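Local coordinates for protein terminal oxygenase component of carbazole (Janthinobacterium sp., PDB 7BUG) that serves as the terminal oxygenase of carbazole 1,9a-dioxygenase, adding dioxygen at the angular and adjacent carbons of carbazole with a Rieske [2Fe-2S] cluster and a mononuclear iron, at residues R26-I38 with G131-L145. Numbering follows the deposited sequence. Where two conformers were deposited one is given.
Sequences RNHWYPVMFSKEI and GCVFIYLGDGDPPPL. With MXE (2-methoxyethanol), chain N.
Trp29 lies flat between Tyr136 and Leu145: Tyr136 CB stands 3.6 Å over the centroid of the six-membered ring of Trp29, and Leu145 CD1 packs on the opposite face of the indole. The Tyr136 ring turns its edge to the indole's five-membered ring, planes 57° apart, while Pro142 CB sits over the centre of the phenol. With CG anti to the carbonyl carbon (chi1 -68°), the indole of Trp29 is laid over Tyr136 and its NE1 reaches Pro143 O at 2.9 Å, in the indole plane but above that of the carbonyl. Replacing Trp29 by an alanine is likely to leave Pro143 O without its indole donor and open a gap between Tyr136 and Leu145. Phe134 takes Pro31 CB on one side of its ring and Leu145 CD1 on the other.

Trp29-Tyr136 and Pro31-Phe134 are non-hydrogen-bonded antiparallel pairs sharing one sheet face; between them Tyr30 N bonds Ile135 O and Ile135 N Tyr30 O, both 2.9 Å. Arg26 grips Asp139 side-on, NE to OD2 and NH2 to OD1 both at 2.9 Å; Gln377 and Glu51 also hold Arg26 NH1, and Lys122 the Asp139 carboxylate. Asn27 OD1 receives Asp139 N at 3.0 Å.

Strand 28-32 thus borders the Rieske-domain sheet, Pro31 meeting Trp285 of the catalytic-domain sheet: apolar packing secures one face, while the charged end probably holds Gly138 and Asp139 against Arg26 and Asn27.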
loop_
_atom_site.group_PDB
_atom_site.type_symbol
_atom_site.label_atom_id
_atom_site.label_comp_id
_atom_site.label_asym_id
_atom_site.label_seq_id
_atom_site.Cartn_x
_atom_site.Cartn_y
_atom_site.Cartn_z
ATOM N N ARG A 26 -19.994 -4.183 -18.289
ATOM C CA ARG A 26 -21.291 -4.345 -17.638
ATOM C C ARG A 26 -22.296 -4.906 -18.654
ATOM O O ARG A 26 -22.055 -4.781 -19.852
ATOM C CB ARG A 26 -21.737 -3.035 -16.993
ATOM C CG ARG A 26 -22.921 -3.169 -16.049
ATOM C CD ARG A 26 -23.229 -1.813 -15.416
ATOM N NE ARG A 26 -24.282 -1.988 -14.450
ATOM C CZ ARG A 26 -24.093 -2.501 -13.228
ATOM N NH1 ARG A 26 -22.862 -2.673 -12.751
ATOM N NH2 ARG A 26 -25.140 -2.685 -12.446
ATOM N N ASN A 27 -23.368 -5.510 -18.160
ATOM C CA ASN A 27 -24.499 -6.019 -18.962
ATOM C C ASN A 27 -24.073 -7.250 -19.769
ATOM O O ASN A 27 -24.524 -7.432 -20.905
ATOM C CB ASN A 27 -25.074 -4.873 -19.811
ATOM C CG ASN A 27 -25.491 -3.715 -18.946
ATOM O OD1 ASN A 27 -26.232 -3.918 -17.995
ATOM N ND2 ASN A 27 -25.004 -2.509 -19.205
ATOM N N HIS A 28 -23.254 -8.147 -19.178
ATOM C CA HIS A 28 -22.972 -9.485 -19.698
ATOM C C HIS A 28 -23.071 -10.493 -18.551
ATOM O O HIS A 28 -22.989 -10.101 -17.388
ATOM C CB HIS A 28 -21.577 -9.592 -20.342
ATOM C CG HIS A 28 -21.328 -8.732 -21.526
ATOM N ND1 HIS A 28 -21.447 -9.214 -22.795
ATOM C CD2 HIS A 28 -20.957 -7.447 -21.626
ATOM C CE1 HIS A 28 -21.157 -8.203 -23.628
ATOM N NE2 HIS A 28 -20.832 -7.126 -22.963
ATOM N N TRP A 29 -23.249 -11.730 -18.931
ATOM C CA TRP A 29 -23.164 -12.913 -18.079
ATOM C C TRP A 29 -21.696 -13.250 -17.834
ATOM O O TRP A 29 -20.940 -13.263 -18.799
ATOM C CB TRP A 29 -23.861 -14.093 -18.728
ATOM C CG TRP A 29 -25.343 -13.983 -18.852
ATOM C CD1 TRP A 29 -26.046 -13.647 -19.971
ATOM C CD2 TRP A 29 -26.306 -14.302 -17.837
ATOM N NE1 TRP A 29 -27.386 -13.701 -19.715
ATOM C CE2 TRP A 29 -27.576 -14.145 -18.445
ATOM C CE3 TRP A 29 -26.243 -14.718 -16.507
ATOM C CZ2 TRP A 29 -28.753 -14.339 -17.736
ATOM C CZ3 TRP A 29 -27.400 -14.971 -15.832
ATOM C CH2 TRP A 29 -28.640 -14.780 -16.436
ATOM N N TYR A 30 -21.402 -13.608 -16.585
ATOM C CA TYR A 30 -20.069 -14.116 -16.199
ATOM C C TYR A 30 -20.185 -15.338 -15.294
ATOM O O TYR A 30 -20.947 -15.312 -14.340
ATOM C CB TYR A 30 -19.307 -13.051 -15.399
ATOM C CG TYR A 30 -18.945 -11.851 -16.223
ATOM C CD1 TYR A 30 -17.814 -11.843 -17.008
ATOM C CD2 TYR A 30 -19.746 -10.741 -16.247
ATOM C CE1 TYR A 30 -17.456 -10.723 -17.750
ATOM C CE2 TYR A 30 -19.445 -9.637 -17.019
ATOM C CZ TYR A 30 -18.280 -9.615 -17.764
ATOM O OH TYR A 30 -18.022 -8.498 -18.500
ATOM N N PRO A 31 -19.344 -16.346 -15.504
ATOM C CA PRO A 31 -19.252 -17.463 -14.571
ATOM C C PRO A 31 -18.422 -17.103 -13.350
ATOM O O PRO A 31 -17.444 -16.386 -13.498
ATOM C CB PRO A 31 -18.627 -18.577 -15.390
ATOM C CG PRO A 31 -17.702 -17.860 -16.291
ATOM C CD PRO A 31 -18.417 -16.554 -16.637
ATOM N N VAL A 32 -18.843 -17.556 -12.173
ATOM C CA VAL A 32 -18.112 -17.155 -10.934
ATOM C C VAL A 32 -17.779 -18.355 -10.060
ATOM O O VAL A 32 -16.908 -18.199 -9.205
ATOM C CB VAL A 32 -18.931 -16.129 -10.154
ATOM C CG1 VAL A 32 -19.051 -14.825 -10.958
ATOM C CG2 VAL A 32 -20.280 -16.637 -9.770
ATOM N N MET A 33 -18.465 -19.472 -10.231
ATOM C CA MET A 33 -18.213 -20.670 -9.389
ATOM C C MET A 33 -18.950 -21.840 -10.023
ATOM O O MET A 33 -19.658 -21.642 -11.008
ATOM C CB MET A 33 -18.697 -20.479 -7.955
ATOM C CG MET A 33 -20.163 -20.407 -7.813
ATOM S SD MET A 33 -20.637 -20.084 -6.071
ATOM C CE MET A 33 -20.200 -18.365 -5.941
ATOM N N PHE A 34 -18.694 -23.034 -9.515
ATOM C CA PHE A 34 -19.388 -24.264 -9.981
ATOM C C PHE A 34 -20.603 -24.518 -9.101
ATOM O O PHE A 34 -20.656 -24.141 -7.950
ATOM C CB PHE A 34 -18.423 -25.446 -10.028
ATOM C CG PHE A 34 -17.326 -25.258 -11.039
ATOM C CD1 PHE A 34 -17.577 -25.404 -12.391
ATOM C CD2 PHE A 34 -16.074 -24.843 -10.634
ATOM C CE1 PHE A 34 -16.564 -25.214 -13.335
ATOM C CE2 PHE A 34 -15.070 -24.667 -11.574
ATOM C CZ PHE A 34 -15.323 -24.792 -12.913
ATOM N N SER A 35 -21.649 -25.032 -9.724
ATOM C CA SER A 35 -22.928 -25.350 -9.059
ATOM C C SER A 35 -22.675 -26.148 -7.772
ATOM O O SER A 35 -23.347 -25.859 -6.745
ATOM C CB SER A 35 -23.763 -26.124 -10.019
ATOM O OG SER A 35 -24.167 -25.317 -11.123
ATOM N N LYS A 36 -21.731 -27.082 -7.817
ATOM C CA LYS A 36 -21.502 -28.041 -6.684
ATOM C C LYS A 36 -20.864 -27.285 -5.521
ATOM O O LYS A 36 -20.778 -27.820 -4.436
ATOM C CB LYS A 36 -20.604 -29.183 -7.141
ATOM C CG LYS A 36 -19.181 -28.751 -7.490
ATOM C CD LYS A 36 -18.241 -29.863 -7.933
ATOM C CE LYS A 36 -18.925 -30.963 -8.708
ATOM N NZ LYS A 36 -17.926 -31.970 -9.125
ATOM N N GLU A 37 -20.411 -26.057 -5.742
ATOM C CA GLU A 37 -19.704 -25.298 -4.683
ATOM C C GLU A 37 -20.668 -24.494 -3.848
ATOM O O GLU A 37 -20.205 -23.800 -2.912
ATOM C CB GLU A 37 -18.663 -24.368 -5.284
ATOM C CG GLU A 37 -17.566 -25.132 -5.979
ATOM C CD GLU A 37 -16.481 -24.269 -6.599
ATOM O OE1 GLU A 37 -16.812 -23.347 -7.400
ATOM O OE2 GLU A 37 -15.284 -24.537 -6.280
ATOM N N ILE A 38 -21.943 -24.428 -4.240
ATOM C CA ILE A 38 -22.957 -23.651 -3.484
ATOM C C ILE A 38 -24.095 -24.613 -3.127
ATOM O O ILE A 38 -24.791 -25.121 -4.020
ATOM C CB ILE A 38 -23.431 -22.356 -4.155
ATOM C CG1 ILE A 38 -24.607 -21.773 -3.374
ATOM C CG2 ILE A 38 -23.738 -22.539 -5.620
ATOM C CD1 ILE A 38 -24.674 -20.324 -3.438
ATOM N N GLY A 131 -23.278 -27.100 -14.948
ATOM C CA GLY A 131 -22.655 -27.123 -13.623
ATOM C C GLY A 131 -21.845 -25.875 -13.342
ATOM O O GLY A 131 -21.095 -25.900 -12.383
ATOM N N CYS A 132 -22.087 -24.782 -14.091
ATOM C CA CYS A 132 -21.406 -23.474 -13.867
ATOM C C CYS A 132 -22.433 -22.433 -13.454
ATOM O O CYS A 132 -23.558 -22.388 -14.032
ATOM C CB CYS A 132 -20.677 -23.000 -15.110
ATOM S SG CYS A 132 -19.491 -24.222 -15.738
ATOM N N VAL A 133 -22.052 -21.559 -12.522
ATOM C CA VAL A 133 -22.947 -20.494 -12.030
ATOM C C VAL A 133 -22.595 -19.204 -12.760
ATOM O O VAL A 133 -21.469 -18.715 -12.563
ATOM C CB VAL A 133 -22.810 -20.314 -10.511
ATOM C CG1 VAL A 133 -23.622 -19.138 -9.983
ATOM C CG2 VAL A 133 -23.151 -21.599 -9.777
ATOM N N PHE A 134 -23.575 -18.651 -13.485
ATOM C CA PHE A 134 -23.389 -17.387 -14.239
ATOM C C PHE A 134 -24.220 -16.293 -13.591
ATOM O O PHE A 134 -25.426 -16.516 -13.288
ATOM C CB PHE A 134 -23.854 -17.589 -15.679
ATOM C CG PHE A 134 -22.987 -18.456 -16.529
ATOM C CD1 PHE A 134 -23.122 -19.837 -16.580
ATOM C CD2 PHE A 134 -21.985 -17.875 -17.275
ATOM C CE1 PHE A 134 -22.256 -20.605 -17.361
ATOM C CE2 PHE A 134 -21.191 -18.645 -18.112
ATOM C CZ PHE A 134 -21.351 -20.003 -18.167
ATOM N N ILE A 135 -23.633 -15.121 -13.406
ATOM C CA ILE A 135 -24.343 -13.916 -12.925
ATOM C C ILE A 135 -24.389 -12.915 -14.070
ATOM O O ILE A 135 -23.359 -12.723 -14.711
ATOM C CB ILE A 135 -23.628 -13.339 -11.686
ATOM C CG1 ILE A 135 -23.657 -14.360 -10.554
ATOM C CG2 ILE A 135 -24.214 -11.998 -11.268
ATOM C CD1 ILE A 135 -22.884 -13.952 -9.350
ATOM N N TYR A 136 -25.552 -12.336 -14.301
ATOM C CA TYR A 136 -25.699 -11.232 -15.265
ATOM C C TYR A 136 -25.393 -9.952 -14.526
ATOM O O TYR A 136 -26.232 -9.504 -13.752
ATOM C CB TYR A 136 -27.100 -11.219 -15.850
ATOM C CG TYR A 136 -27.232 -10.129 -16.881
ATOM C CD1 TYR A 136 -26.610 -10.244 -18.104
ATOM C CD2 TYR A 136 -27.955 -8.973 -16.612
ATOM C CE1 TYR A 136 -26.740 -9.256 -19.063
ATOM C CE2 TYR A 136 -28.109 -7.998 -17.582
ATOM C CZ TYR A 136 -27.508 -8.151 -18.809
ATOM O OH TYR A 136 -27.682 -7.158 -19.740
ATOM N N LEU A 137 -24.156 -9.462 -14.628
ATOM C CA LEU A 137 -23.761 -8.223 -13.920
ATOM C C LEU A 137 -24.199 -7.048 -14.797
ATOM O O LEU A 137 -23.420 -6.535 -15.554
ATOM C CB LEU A 137 -22.274 -8.224 -13.606
ATOM C CG LEU A 137 -21.794 -7.349 -12.455
ATOM C CD1 LEU A 137 -22.105 -5.871 -12.641
ATOM C CD2 LEU A 137 -22.342 -7.820 -11.126
ATOM N N GLY A 138 -25.467 -6.726 -14.676
ATOM C CA GLY A 138 -26.086 -5.694 -15.508
ATOM C C GLY A 138 -27.462 -5.376 -15.023
ATOM O O GLY A 138 -27.991 -6.019 -14.120
ATOM N N ASP A 139 -28.073 -4.466 -15.748
ATOM C CA ASP A 139 -29.328 -3.800 -15.365
ATOM C C ASP A 139 -30.386 -4.193 -16.389
ATOM O O ASP A 139 -30.021 -4.486 -17.533
ATOM C CB ASP A 139 -29.130 -2.293 -15.406
ATOM C CG ASP A 139 -27.925 -1.901 -14.581
ATOM O OD1 ASP A 139 -27.897 -2.324 -13.367
ATOM O OD2 ASP A 139 -26.994 -1.293 -15.192
ATOM N N GLY A 140 -31.614 -4.347 -15.959
ATOM C CA GLY A 140 -32.705 -4.669 -16.894
ATOM C C GLY A 140 -32.756 -6.142 -17.241
ATOM O O GLY A 140 -32.088 -6.977 -16.584
ATOM N N ASP A 141 -33.581 -6.482 -18.226
ATOM C CA ASP A 141 -33.878 -7.873 -18.633
ATOM C C ASP A 141 -32.608 -8.457 -19.242
ATOM O O ASP A 141 -32.076 -7.887 -20.205
ATOM C CB ASP A 141 -35.055 -7.859 -19.617
ATOM C CG ASP A 141 -36.234 -7.023 -19.136
ATOM O OD1 ASP A 141 -36.420 -6.930 -17.918
ATOM O OD2 ASP A 141 -36.941 -6.452 -19.984
ATOM N N PRO A 142 -32.090 -9.593 -18.757
ATOM C CA PRO A 142 -30.889 -10.142 -19.352
ATOM C C PRO A 142 -31.186 -10.777 -20.709
ATOM O O PRO A 142 -32.326 -11.241 -20.953
ATOM C CB PRO A 142 -30.458 -11.260 -18.391
ATOM C CG PRO A 142 -31.698 -11.614 -17.629
ATOM C CD PRO A 142 -32.549 -10.362 -17.606
ATOM N N PRO A 143 -30.160 -10.856 -21.574
ATOM C CA PRO A 143 -30.218 -11.627 -22.806
ATOM C C PRO A 143 -30.127 -13.110 -22.491
ATOM O O PRO A 143 -29.799 -13.511 -21.359
ATOM C CB PRO A 143 -28.936 -11.251 -23.561
ATOM C CG PRO A 143 -27.960 -11.017 -22.423
ATOM C CD PRO A 143 -28.782 -10.364 -21.334
ATOM N N PRO A 144 -30.360 -13.989 -23.484
ATOM C CA PRO A 144 -30.061 -15.404 -23.305
ATOM C C PRO A 144 -28.582 -15.555 -22.901
ATOM O O PRO A 144 -27.749 -14.838 -23.448
ATOM C CB PRO A 144 -30.297 -16.077 -24.661
ATOM C CG PRO A 144 -30.667 -14.928 -25.621
ATOM C CD PRO A 144 -30.883 -13.659 -24.825
ATOM N N LEU A 145 -28.312 -16.539 -22.071
ATOM C CA LEU A 145 -26.930 -16.908 -21.692
ATOM C C LEU A 145 -26.131 -17.272 -22.935
ATOM O O LEU A 145 -24.931 -16.896 -23.007
ATOM C CB LEU A 145 -26.995 -18.075 -20.711
ATOM C CG LEU A 145 -25.635 -18.639 -20.323
ATOM C CD1 LEU A 145 -24.770 -17.587 -19.621
ATOM C CD2 LEU A 145 -25.779 -19.839 -19.453
HETATM O O1 MXE N . -29.217 -19.316 -23.866
HETATM C C1 MXE N . -30.335 -19.801 -23.145
HETATM C C2 MXE N . -31.190 -18.710 -22.525
HETATM O O2 MXE N . -30.857 -18.636 -21.141
HETATM C C3 MXE N . -30.604 -17.459 -20.462
HETATM O O HOH W 1 -27.026 -6.786 -22.523
HETATM O O HOH W 2 -26.357 -0.364 -17.564
HETATM O O HOH W 3 -20.786 -27.976 -10.603
#